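DNA repair protein RecO (Deinococcus radiodurans, PDB 1U5K) binds zinc and probably takes part in DNA repair and in recombination by the RecF pathway. Local coordinates at residues 99-104 with 228-233; 44-49 with 72-77; 34-39 with 58-63. All coordinates share one frame; numbering follows the deposited sequence.

Interaction 1 (99-104 with 228-233); sequences ADALFQ and GVHSWR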
ATOM      1  N   ALA A  99       0.529   3.861 -13.028  1.00 21.28           N
ATOM      2  CA  ALA A  99       0.317   3.242 -14.336  1.00 22.46           C
ATOM      3  C   ALA A  99      -0.031   1.752 -14.233  1.00 23.34           C
ATOM      4  O   ALA A  99      -0.931   1.257 -14.916  1.00 23.51           O
ATOM      5  CB  ALA A  99       1.513   3.453 -15.242  1.00 22.79           C
ATOM      6  N   ASP A 100       0.638   1.060 -13.319  1.00 23.43           N
ATOM      7  CA  ASP A 100       0.421  -0.371 -13.134  1.00 24.12           C
ATOM      8  C   ASP A 100      -0.980  -0.640 -12.620  1.00 23.42           C
ATOM      9  O   ASP A 100      -1.568  -1.656 -12.961  1.00 24.45           O
ATOM     10  CB  ASP A 100       1.405  -0.965 -12.134  1.00 24.60           C
ATOM     11  CG  ASP A 100       1.423  -2.484 -12.169  1.00 26.21           C
ATOM     12  OD1 ASP A 100       1.355  -3.122 -13.235  1.00 28.79           O
ATOM     13  OD2 ASP A 100       1.470  -3.131 -11.116  1.00 29.24           O
ATOM     14  N   ALA A 101      -1.482   0.277 -11.800  1.00 22.89           N
ATOM     15  CA  ALA A 101      -2.785   0.146 -11.190  1.00 22.95           C
ATOM     16  C   ALA A 101      -3.881   0.495 -12.179  1.00 23.67           C
ATOM     17  O   ALA A 101      -4.972  -0.076 -12.119  1.00 22.47           O
ATOM     18  CB  ALA A 101      -2.851   1.036  -9.984  1.00 23.07           C
ATOM     19  N   LEU A 102      -3.582   1.418 -13.091  1.00 22.78           N
ATOM     20  CA  LEU A 102      -4.614   1.988 -13.942  1.00 22.94           C
ATOM     21  C   LEU A 102      -4.967   1.050 -15.098  1.00 24.34           C
ATOM     22  O   LEU A 102      -6.130   0.923 -15.469  1.00 25.37           O
ATOM     23  CB  LEU A 102      -4.220   3.380 -14.436  1.00 22.02           C
ATOM     24  CG  LEU A 102      -5.105   4.004 -15.512  1.00 20.74           C
ATOM     25  CD1 LEU A 102      -6.433   4.364 -14.882  1.00 21.60           C
ATOM     26  CD2 LEU A 102      -4.472   5.239 -16.132  1.00 22.09           C
ATOM     27  N   PHE A 103      -3.952   0.416 -15.664  1.00 25.13           N
ATOM     28  CA  PHE A 103      -4.080  -0.455 -16.814  1.00 26.77           C
ATOM     29  C   PHE A 103      -4.144  -1.914 -16.360  1.00 29.03           C
ATOM     30  O   PHE A 103      -3.191  -2.435 -15.793  1.00 29.60           O
ATOM     31  CB  PHE A 103      -2.864  -0.260 -17.720  1.00 25.79           C
ATOM     32  CG  PHE A 103      -2.822   1.080 -18.386  1.00 24.17           C
ATOM     33  CD1 PHE A 103      -2.201   2.154 -17.770  1.00 24.79           C
ATOM     34  CD2 PHE A 103      -3.431   1.277 -19.617  1.00 23.68           C
ATOM     35  CE1 PHE A 103      -2.188   3.399 -18.396  1.00 24.69           C
ATOM     36  CE2 PHE A 103      -3.418   2.518 -20.246  1.00 21.48           C
ATOM     37  CZ  PHE A 103      -2.806   3.582 -19.625  1.00 23.13           C
ATOM     38  N   GLN A 104      -5.261  -2.577 -16.636  1.00 32.80           N
ATOM     39  CA  GLN A 104      -5.387  -4.019 -16.412  1.00 35.47           C
ATOM     40  C   GLN A 104      -4.670  -4.784 -17.517  1.00 35.97           C
ATOM     41  O   GLN A 104      -4.286  -4.205 -18.540  1.00 34.30           O
ATOM     42  CB  GLN A 104      -6.862  -4.432 -16.421  1.00 37.29           C
ATOM     43  CG  GLN A 104      -7.724  -3.620 -15.481  1.00 40.98           C
ATOM     44  CD  GLN A 104      -7.076  -3.509 -14.112  1.00 47.56           C
ATOM     45  OE1 GLN A 104      -6.568  -2.450 -13.733  1.00 52.43           O
ATOM     46  NE2 GLN A 104      -7.071  -4.610 -13.375  1.00 49.78           N
ATOM     47  N   GLY A 228      -9.203  -2.840  -7.640  1.00 37.85           N
ATOM     48  CA  GLY A 228      -7.891  -3.062  -7.053  1.00 36.95           C
ATOM     49  C   GLY A 228      -7.730  -2.409  -5.689  1.00 36.38           C
ATOM     50  O   GLY A 228      -8.674  -1.832  -5.159  1.00 36.57           O
ATOM     51  N   VAL A 229      -6.499  -2.426  -5.184  1.00 35.66           N
ATOM     52  CA  VAL A 229      -6.169  -1.881  -3.873  1.00 35.49           C
ATOM     53  C   VAL A 229      -5.735  -0.423  -3.988  1.00 33.47           C
ATOM     54  O   VAL A 229      -5.785   0.337  -3.031  1.00 34.90           O
ATOM     55  CB  VAL A 229      -5.008  -2.673  -3.234  1.00 35.99           C
ATOM     56  CG1 VAL A 229      -5.407  -4.147  -3.140  1.00 36.58           C
ATOM     57  CG2 VAL A 229      -3.664  -2.452  -3.996  1.00 34.51           C
ATOM     58  N   HIS A 230      -5.226  -0.037  -5.150  1.00 31.46           N
ATOM     59  CA  HIS A 230      -4.806   1.350  -5.343  1.00 27.49           C
ATOM     60  C   HIS A 230      -3.855   1.816  -4.233  1.00 26.44           C
ATOM     61  O   HIS A 230      -3.976   2.895  -3.648  1.00 23.39           O
ATOM     62  CB  HIS A 230      -6.040   2.231  -5.562  1.00 26.64           C
ATOM     63  CG  HIS A 230      -6.794   1.863  -6.805  1.00 25.33           C
ATOM     64  ND1 HIS A 230      -6.244   1.979  -8.060  1.00 25.49           N
ATOM     65  CD2 HIS A 230      -7.992   1.257  -6.976  1.00 27.48           C
ATOM     66  CE1 HIS A 230      -7.076   1.481  -8.954  1.00 26.59           C
ATOM     67  NE2 HIS A 230      -8.152   1.053  -8.322  1.00 25.87           N
ATOM     68  N   SER A 231      -2.855   0.973  -4.002  1.00 25.41           N
ATOM     69  CA  SER A 231      -1.713   1.283  -3.148  1.00 23.68           C
ATOM     70  C   SER A 231      -0.853   2.448  -3.642  1.00 22.33           C
ATOM     71  O   SER A 231      -0.044   3.043  -2.932  1.00 23.22           O
ATOM     72  CB  SER A 231      -0.895   0.010  -2.930  1.00 23.10           C
ATOM     73  OG  SER A 231      -0.385  -0.539  -4.132  1.00 22.72           O
ATOM     74  N   TRP A 232      -0.960   2.771  -4.918  1.00 22.09           N
ATOM     75  CA  TRP A 232      -0.266   3.922  -5.468  1.00 22.19           C
ATOM     76  C   TRP A 232      -0.645   5.213  -4.771  1.00 22.91           C
ATOM     77  O   TRP A 232       0.098   6.189  -4.813  1.00 23.14           O
ATOM     78  CB  TRP A 232      -0.550   4.032  -6.965  1.00 23.31           C
ATOM     79  CG  TRP A 232      -1.966   4.309  -7.317  1.00 21.85           C
ATOM     80  CD1 TRP A 232      -2.913   3.385  -7.609  1.00 23.29           C
ATOM     81  CD2 TRP A 232      -2.594   5.592  -7.431  1.00 17.57           C
ATOM     82  NE1 TRP A 232      -4.110   4.006  -7.857  1.00 21.24           N
ATOM     83  CE2 TRP A 232      -3.939   5.364  -7.772  1.00 22.52           C
ATOM     84  CE3 TRP A 232      -2.165   6.911  -7.283  1.00 24.82           C
ATOM     85  CZ2 TRP A 232      -4.846   6.406  -7.990  1.00 21.28           C
ATOM     86  CZ3 TRP A 232      -3.074   7.953  -7.488  1.00 22.14           C
ATOM     87  CH2 TRP A 232      -4.406   7.690  -7.813  1.00 19.44           C
ATOM     88  N   ARG A 233      -1.791   5.231  -4.095  1.00 22.91           N
ATOM     89  CA  ARG A 233      -2.184   6.397  -3.316  1.00 22.59           C
ATOM     90  C   ARG A 233      -1.297   6.722  -2.113  1.00 22.61           C
ATOM     91  O   ARG A 233      -1.270   7.867  -1.690  1.00 21.54           O
ATOM     92  CB  ARG A 233      -3.623   6.267  -2.851  1.00 23.06           C
ATOM     93  CG  ARG A 233      -4.595   6.349  -3.999  1.00 24.58           C
ATOM     94  CD  ARG A 233      -5.631   5.285  -3.948  1.00 34.01           C
ATOM     95  NE  ARG A 233      -6.582   5.489  -2.890  1.00 39.58           N
ATOM     96  CZ  ARG A 233      -7.043   4.551  -2.064  1.00 45.85           C
ATOM     97  NH1 ARG A 233      -6.627   3.291  -2.051  1.00 46.45           N
ATOM     98  NH2 ARG A 233      -7.957   4.918  -1.179  1.00 49.77           N
TER
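The last turn of helix 86-102 meets the loop that follows helix 211-225, with Ala101 on one side and His230 and Trp232 on the other. The methyl CB of Ala101 approaches the indole obliquely, tightly at 3.3 Å from Trp232 CD1, and lies 4.0 Å from His230 ND1, so one carbon plugs the junction of two rings. With CB this close, alanine suits the place: a longer side chain would meet both rings. Trp232 stands with CG between its backbone N and carbonyl carbon (chi1 65°), which turns the indole back along the segment toward His230. Its NE1 donates to His230 ND1 at 3.0 Å, the acceptor lying in the indole plane. Within the mainly helical C-terminal part of RecO, His230 is thereby held at both ring nitrogens, since NE2 bonds Val226 O just after helix 211-225; this pattern is consistent with a neutral imidazole protonated at NE2. A phenylalanine in its place would probably leave the Trp232 indole N-H and the Val226 carbonyl without their mates. The same turn also reaches the second subunit, where Ser231 OG hydrogen-bonds Ala84 O of that chain. Arg233 CG rests 3.8 Å above the indole plane of Trp232.

Interaction 2 (44-49 with 72-77); sequences GPLSSS and KQAVLE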
ATOM      1  N   GLY A  44      25.067 -11.745  -9.849  1.00 76.57           N
ATOM      2  CA  GLY A  44      25.675 -11.907 -11.171  1.00 76.93           C
ATOM      3  C   GLY A  44      25.683 -10.601 -11.978  1.00 76.99           C
ATOM      4  O   GLY A  44      25.647  -9.518 -11.389  1.00 77.41           O
ATOM      5  N   PRO A  45      25.738 -10.682 -13.308  1.00 76.47           N
ATOM      6  CA  PRO A  45      25.917  -9.502 -14.157  1.00 75.84           C
ATOM      7  C   PRO A  45      24.690  -8.609 -14.382  1.00 74.91           C
ATOM      8  O   PRO A  45      24.827  -7.508 -14.916  1.00 75.18           O
ATOM      9  CB  PRO A  45      26.500  -9.928 -15.504  1.00 75.87           C
ATOM     10  N   LEU A  46      23.510  -9.058 -13.963  1.00 73.42           N
ATOM     11  CA  LEU A  46      22.244  -8.421 -14.320  1.00 72.19           C
ATOM     12  C   LEU A  46      21.637  -7.521 -13.245  1.00 70.40           C
ATOM     13  O   LEU A  46      20.661  -6.821 -13.515  1.00 70.15           O
ATOM     14  CB  LEU A  46      21.207  -9.488 -14.684  1.00 72.47           C
ATOM     15  CG  LEU A  46      21.687 -10.682 -15.513  1.00 74.19           C
ATOM     16  CD1 LEU A  46      20.545 -11.663 -15.754  1.00 74.70           C
ATOM     17  CD2 LEU A  46      22.306 -10.229 -16.834  1.00 75.33           C
ATOM     18  N   SER A  47      22.217  -7.538 -12.050  1.00 68.23           N
ATOM     19  CA  SER A  47      21.639  -6.900 -10.872  1.00 66.48           C
ATOM     20  C   SER A  47      21.452  -5.394 -11.016  1.00 64.72           C
ATOM     21  O   SER A  47      20.380  -4.857 -10.722  1.00 65.24           O
ATOM     22  CB  SER A  47      22.510  -7.169  -9.643  1.00 66.58           C
ATOM     23  OG  SER A  47      21.819  -6.783  -8.469  1.00 65.66           O
ATOM     24  N   SER A  48      22.489  -4.720 -11.500  1.00 61.87           N
ATOM     25  CA  SER A  48      22.463  -3.263 -11.559  1.00 59.70           C
ATOM     26  C   SER A  48      21.571  -2.729 -12.676  1.00 57.41           C
ATOM     27  O   SER A  48      20.912  -1.699 -12.491  1.00 56.46           O
ATOM     28  CB  SER A  48      23.879  -2.718 -11.728  1.00 59.71           C
ATOM     29  OG  SER A  48      24.386  -3.162 -12.971  1.00 59.93           O
ATOM     30  N   SER A  49      21.552  -3.421 -13.814  1.00 54.33           N
ATOM     31  CA  SER A  49      20.680  -3.022 -14.915  1.00 52.82           C
ATOM     32  C   SER A  49      19.191  -3.094 -14.563  1.00 49.52           C
ATOM     33  O   SER A  49      18.440  -2.196 -14.942  1.00 50.87           O
ATOM     34  CB  SER A  49      20.964  -3.798 -16.207  1.00 53.17           C
ATOM     35  OG  SER A  49      20.586  -5.161 -16.100  1.00 56.38           O
ATOM     36  N   LYS A  72      17.153 -14.014 -19.491  1.00 37.49           N
ATOM     37  CA  LYS A  72      18.378 -14.693 -19.893  1.00 38.52           C
ATOM     38  C   LYS A  72      19.480 -13.657 -20.104  1.00 38.93           C
ATOM     39  O   LYS A  72      20.639 -13.901 -19.772  1.00 38.90           O
ATOM     40  CB  LYS A  72      18.122 -15.560 -21.132  1.00 38.78           C
ATOM     41  CG  LYS A  72      17.203 -16.759 -20.858  1.00 43.26           C
ATOM     42  CD  LYS A  72      17.723 -18.099 -21.421  1.00 50.03           C
ATOM     43  CE  LYS A  72      16.874 -19.349 -21.104  1.00 51.74           C
ATOM     44  NZ  LYS A  72      16.678 -20.409 -22.163  1.00 47.56           N
ATOM     45  N   GLN A  73      19.126 -12.510 -20.674  1.00 39.65           N
ATOM     46  CA  GLN A  73      20.061 -11.397 -20.813  1.00 40.68           C
ATOM     47  C   GLN A  73      19.358 -10.060 -20.581  1.00 40.15           C
ATOM     48  O   GLN A  73      18.157  -9.908 -20.788  1.00 38.32           O
ATOM     49  CB  GLN A  73      20.691 -11.381 -22.206  1.00 41.22           C
ATOM     50  CG  GLN A  73      21.635 -12.530 -22.519  1.00 46.07           C
ATOM     51  CD  GLN A  73      21.912 -12.637 -24.005  1.00 52.88           C
ATOM     52  OE1 GLN A  73      21.829 -11.639 -24.718  1.00 60.74           O
ATOM     53  NE2 GLN A  73      22.244 -13.834 -24.477  1.00 57.68           N
ATOM     54  N   ALA A  74      20.135  -9.071 -20.157  1.00 40.85           N
ATOM     55  CA  ALA A  74      19.597  -7.739 -19.919  1.00 40.96           C
ATOM     56  C   ALA A  74      20.670  -6.716 -20.255  1.00 41.00           C
ATOM     57  O   ALA A  74      21.820  -6.856 -19.845  1.00 40.52           O
ATOM     58  CB  ALA A  74      19.145  -7.603 -18.475  1.00 41.08           C
ATOM     59  N   VAL A  75      20.271  -5.697 -21.005  1.00 41.19           N
ATOM     60  CA  VAL A  75      21.171  -4.653 -21.476  1.00 41.99           C
ATOM     61  C   VAL A  75      20.544  -3.298 -21.149  1.00 41.56           C
ATOM     62  O   VAL A  75      19.399  -3.029 -21.515  1.00 40.59           O
ATOM     63  CB  VAL A  75      21.374  -4.832 -22.995  1.00 42.75           C
ATOM     64  CG1 VAL A  75      21.854  -3.551 -23.662  1.00 44.91           C
ATOM     65  CG2 VAL A  75      22.358  -5.974 -23.238  1.00 44.79           C
ATOM     66  N   LEU A  76      21.287  -2.442 -20.458  1.00 40.98           N
ATOM     67  CA  LEU A  76      20.816  -1.101 -20.152  1.00 41.89           C
ATOM     68  C   LEU A  76      20.761  -0.213 -21.400  1.00 41.72           C
ATOM     69  O   LEU A  76      21.766   0.004 -22.073  1.00 43.26           O
ATOM     70  CB  LEU A  76      21.671  -0.512 -19.031  1.00 42.00           C
ATOM     71  CG  LEU A  76      21.304   0.893 -18.562  1.00 43.54           C
ATOM     72  CD1 LEU A  76      19.967   0.838 -17.840  1.00 45.15           C
ATOM     73  CD2 LEU A  76      22.409   1.421 -17.658  1.00 47.64           C
ATOM     74  N   GLU A  77      19.572   0.282 -21.733  1.00 40.92           N
ATOM     75  CA  GLU A  77      19.357   1.110 -22.913  1.00 41.46           C
ATOM     76  C   GLU A  77      19.192   2.600 -22.623  1.00 40.55           C
ATOM     77  O   GLU A  77      19.325   3.436 -23.507  1.00 40.64           O
ATOM     78  CB  GLU A  77      18.144   0.609 -23.696  1.00 41.64           C
ATOM     79  CG  GLU A  77      18.415  -0.783 -24.239  1.00 45.62           C
ATOM     80  CD  GLU A  77      17.264  -1.424 -24.986  1.00 51.30           C
ATOM     81  OE1 GLU A  77      16.130  -0.898 -24.997  1.00 57.06           O
ATOM     82  OE2 GLU A  77      17.515  -2.493 -25.577  1.00 57.44           O
TER
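Leu46 holds CG beside its backbone N and anti to the carbonyl carbon (chi1 -40°); chi2 of 178° carries CD1 on, anti to CA, and leaves CD2 as the branch turned onto the strand at Ala74. Ser49 has OG tucked between its backbone N and carbonyl carbon (chi1 69°), aiming the hydroxyl back into its own loop with one flank to the same alanine. CD2 of Leu46 comes 4.1 Å from Ala74 N and 4.4 Å from Ala74 CB. The methyl of Ala74 also lies 3.7 Å from Ser49 OG, so it is approached by both loop side chains, and its smallness lets the loop come this close. In the OB-fold of the N-terminal part, this loop links strand 32-38 to strand 55-61, the connection where many OB-folds carry a helix; here residues 47-49 have only helical backbone angles. Ser49 OG donates to Leu46 O at 3.1 Å, from 38° above the carbonyl plane, a bond that ties the turn to itself. Ser49 CB packs 4.4 Å from Leu76 CB. Lys72 and Gln73 both face Gln59 on the neighbouring strand 55-61, a classic beta bulge just before Ala74.

Interaction 3 (34-39 with 58-63); sequences LKAIAR and VQVYQG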
ATOM      1  N   LEU A  34       5.022  -6.718 -18.508  1.00 30.57           N
ATOM      2  CA  LEU A  34       5.824  -7.930 -18.477  1.00 30.52           C
ATOM      3  C   LEU A  34       6.367  -8.154 -17.068  1.00 31.12           C
ATOM      4  O   LEU A  34       6.984  -7.263 -16.500  1.00 30.94           O
ATOM      5  CB  LEU A  34       6.999  -7.827 -19.458  1.00 30.93           C
ATOM      6  CG  LEU A  34       8.056  -8.936 -19.493  1.00 32.74           C
ATOM      7  CD1 LEU A  34       7.446 -10.283 -19.835  1.00 35.44           C
ATOM      8  CD2 LEU A  34       9.139  -8.568 -20.490  1.00 37.41           C
ATOM      9  N   LYS A  35       6.115  -9.336 -16.516  1.00 30.75           N
ATOM     10  CA  LYS A  35       6.712  -9.811 -15.275  1.00 31.86           C
ATOM     11  C   LYS A  35       7.700 -10.926 -15.597  1.00 31.11           C
ATOM     12  O   LYS A  35       7.407 -11.814 -16.390  1.00 31.27           O
ATOM     13  CB  LYS A  35       5.629 -10.292 -14.309  1.00 31.75           C
ATOM     14  CG  LYS A  35       6.112 -10.498 -12.876  1.00 35.30           C
ATOM     15  CD  LYS A  35       4.980 -10.402 -11.854  1.00 39.80           C
ATOM     16  CE  LYS A  35       5.387 -10.961 -10.496  1.00 45.28           C
ATOM     17  NZ  LYS A  35       4.250 -11.264  -9.576  1.00 47.02           N
ATOM     18  N   ALA A  36       8.891 -10.853 -15.016  1.00 29.82           N
ATOM     19  CA  ALA A  36       9.932 -11.838 -15.250  1.00 30.08           C
ATOM     20  C   ALA A  36      10.891 -11.914 -14.064  1.00 30.48           C
ATOM     21  O   ALA A  36      10.964 -10.998 -13.248  1.00 30.23           O
ATOM     22  CB  ALA A  36      10.709 -11.485 -16.496  1.00 30.19           C
ATOM     23  N   ILE A  37      11.636 -13.011 -13.991  1.00 31.37           N
ATOM     24  CA  ILE A  37      12.555 -13.321 -12.903  1.00 32.01           C
ATOM     25  C   ILE A  37      13.965 -13.515 -13.451  1.00 33.32           C
ATOM     26  O   ILE A  37      14.141 -14.258 -14.414  1.00 33.06           O
ATOM     27  CB  ILE A  37      12.089 -14.581 -12.141  1.00 32.07           C
ATOM     28  CG1 ILE A  37      13.056 -14.926 -11.005  1.00 33.03           C
ATOM     29  CG2 ILE A  37      11.968 -15.812 -13.045  1.00 31.52           C
ATOM     30  CD1 ILE A  37      12.421 -15.837  -9.961  1.00 35.77           C
ATOM     31  N   ALA A  38      14.948 -12.835 -12.870  1.00 35.05           N
ATOM     32  CA  ALA A  38      16.356 -13.075 -13.144  1.00 37.81           C
ATOM     33  C   ALA A  38      16.889 -13.970 -12.025  1.00 41.46           C
ATOM     34  O   ALA A  38      17.072 -13.530 -10.885  1.00 40.90           O
ATOM     35  CB  ALA A  38      17.129 -11.764 -13.239  1.00 37.84           C
ATOM     36  N   ARG A  39      17.072 -15.248 -12.342  1.00 45.19           N
ATOM     37  CA  ARG A  39      17.456 -16.238 -11.340  1.00 48.84           C
ATOM     38  C   ARG A  39      18.914 -16.043 -10.935  1.00 50.94           C
ATOM     39  O   ARG A  39      19.746 -15.628 -11.743  1.00 50.01           O
ATOM     40  CB  ARG A  39      17.157 -17.662 -11.810  1.00 49.67           C
ATOM     41  CG  ARG A  39      15.673 -17.979 -11.743  1.00 53.01           C
ATOM     42  CD  ARG A  39      15.216 -19.048 -12.724  1.00 58.97           C
ATOM     43  NE  ARG A  39      13.766 -19.101 -12.908  1.00 61.17           N
ATOM     44  CZ  ARG A  39      12.907 -19.559 -12.005  1.00 65.29           C
ATOM     45  NH1 ARG A  39      13.328 -20.009 -10.828  1.00 68.04           N
ATOM     46  NH2 ARG A  39      11.608 -19.570 -12.272  1.00 65.94           N
ATOM     47  N   VAL A  58      15.789  -6.879 -22.793  1.00 32.84           N
ATOM     48  CA  VAL A  58      15.878  -8.175 -22.143  1.00 33.34           C
ATOM     49  C   VAL A  58      15.523  -9.267 -23.140  1.00 33.37           C
ATOM     50  O   VAL A  58      14.608  -9.118 -23.945  1.00 32.84           O
ATOM     51  CB  VAL A  58      14.919  -8.343 -20.943  1.00 33.02           C
ATOM     52  CG1 VAL A  58      15.393  -7.522 -19.754  1.00 34.22           C
ATOM     53  CG2 VAL A  58      13.476  -8.006 -21.284  1.00 33.02           C
ATOM     54  N   GLN A  59      16.271 -10.361 -23.068  1.00 33.63           N
ATOM     55  CA  GLN A  59      15.874 -11.601 -23.709  1.00 34.68           C
ATOM     56  C   GLN A  59      15.207 -12.467 -22.653  1.00 34.11           C
ATOM     57  O   GLN A  59      15.799 -12.807 -21.636  1.00 33.91           O
ATOM     58  CB  GLN A  59      17.092 -12.302 -24.305  1.00 35.32           C
ATOM     59  CG  GLN A  59      16.762 -13.582 -25.042  1.00 37.89           C
ATOM     60  CD  GLN A  59      17.973 -14.112 -25.769  1.00 42.36           C
ATOM     61  OE1 GLN A  59      18.164 -13.788 -26.939  1.00 49.35           O
ATOM     62  NE2 GLN A  59      18.818 -14.861 -25.072  1.00 43.61           N
ATOM     63  N   VAL A  60      13.969 -12.859 -22.915  1.00 33.84           N
ATOM     64  CA  VAL A  60      13.230 -13.650 -21.941  1.00 34.89           C
ATOM     65  C   VAL A  60      12.789 -14.984 -22.522  1.00 34.90           C
ATOM     66  O   VAL A  60      12.444 -15.085 -23.703  1.00 35.42           O
ATOM     67  CB  VAL A  60      11.962 -12.952 -21.390  1.00 34.26           C
ATOM     68  CG1 VAL A  60      12.354 -11.891 -20.386  1.00 35.87           C
ATOM     69  CG2 VAL A  60      11.092 -12.399 -22.490  1.00 34.57           C
ATOM     70  N   TYR A  61      12.758 -15.980 -21.646  1.00 36.15           N
ATOM     71  CA  TYR A  61      12.327 -17.329 -22.000  1.00 37.04           C
ATOM     72  C   TYR A  61      11.046 -17.673 -21.250  1.00 38.51           C
ATOM     73  O   TYR A  61      11.027 -17.619 -20.025  1.00 38.28           O
ATOM     74  CB  TYR A  61      13.424 -18.312 -21.591  1.00 36.74           C
ATOM     75  CG  TYR A  61      13.023 -19.764 -21.681  1.00 34.69           C
ATOM     76  CD1 TYR A  61      13.012 -20.417 -22.911  1.00 36.45           C
ATOM     77  CD2 TYR A  61      12.706 -20.499 -20.543  1.00 33.68           C
ATOM     78  CE1 TYR A  61      12.680 -21.767 -23.006  1.00 32.66           C
ATOM     79  CE2 TYR A  61      12.355 -21.833 -20.626  1.00 34.22           C
ATOM     80  CZ  TYR A  61      12.314 -22.459 -21.873  1.00 36.05           C
ATOM     81  OH  TYR A  61      11.974 -23.788 -22.022  1.00 32.39           O
ATOM     82  N   GLN A  62       9.993 -18.031 -21.976  1.00 40.27           N
ATOM     83  CA  GLN A  62       8.784 -18.581 -21.381  1.00 42.69           C
ATOM     84  C   GLN A  62       8.756 -20.100 -21.565  1.00 44.73           C
ATOM     85  O   GLN A  62       8.535 -20.605 -22.673  1.00 44.37           O
ATOM     86  CB  GLN A  62       7.525 -17.975 -22.004  1.00 43.18           C
ATOM     87  CG  GLN A  62       6.226 -18.517 -21.412  1.00 44.89           C
ATOM     88  CD  GLN A  62       6.115 -18.235 -19.926  1.00 48.90           C
ATOM     89  OE1 GLN A  62       6.069 -17.072 -19.535  1.00 53.94           O
ATOM     90  NE2 GLN A  62       6.118 -19.275 -19.097  1.00 50.11           N
ATOM     91  N   GLY A  63       8.985 -20.794 -20.456  1.00 46.72           N
ATOM     92  CA  GLY A  63       8.814 -22.230 -20.366  1.00 48.91           C
ATOM     93  C   GLY A  63       7.437 -22.689 -20.807  1.00 50.71           C
ATOM     94  O   GLY A  63       6.497 -21.896 -20.892  1.00 50.24           O
TER
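Val60 reaches from strand 55-61 toward Ala36 and Leu34 of strand 32-38, and its side chain can be traced branch by branch. CB points toward the other strand but stays 5.3 Å from Ala36 CB, leaving the methyls to make the contact. CG1 stands beside the backbone N and anti to the carbonyl carbon (chi1 -76°), and it is this branch that touches Ala36 CB, at 4.2 Å. Leu34 CD2 is a looser neighbour of both methyls, 4.6 Å from Val60 CG1 and 4.7 Å from Val60 CG2. Valine suits this position because its branches are apolar and start at CB, and the alanine opposite is short enough to let a strand lie near. Leu34 supplies the length that Ala36 lacks: its CG is anti to the backbone N (chi1 174°), which carries CD2 far out, to 4.4 Å from Val58 CG2. All these contacts are between aliphatic carbons, of the kind that fill the interior of an OB-fold. Leu34 and Ala36 alternate with Lys35 and Ile37, and Val58 and Val60 with Gln59 and Tyr61; the members of each first pair point inward across the contact. The two strands are not neighbours in the sheet, for strand 69-78 runs between them, bonding through its backbone to Ile37 on one edge and to Gln59 on the other. Its Val71 touches Ala36 and its Ala74 touches Val58, while strand 23-29 flanks strand 32-38 and Arg8 of strand 5-17 packs on Val58.

Interactions 2 and 3 belong to the five-stranded N-terminal OB-fold, with centres 12 Å apart, and their segments alternate along the chain: 34-39, 44-49, 58-63, 72-77. They meet directly where strands 55-61 and 69-78 pair, Lys72 N lying 2.8 Å from Gln59 O in a probable hydrogen bond. Interaction 3 fills the inside of the fold, whereas interaction 2 lays a surface loop against strand 69-78. Interaction 1 comes later in sequence, in the C-terminal part, its centre 27 Å from that of interaction 2 and 23 Å from that of interaction 3. Helix 86-102, which it uses, directly follows strand 69-78, so the chain passes from the OB-fold straight into the helical part.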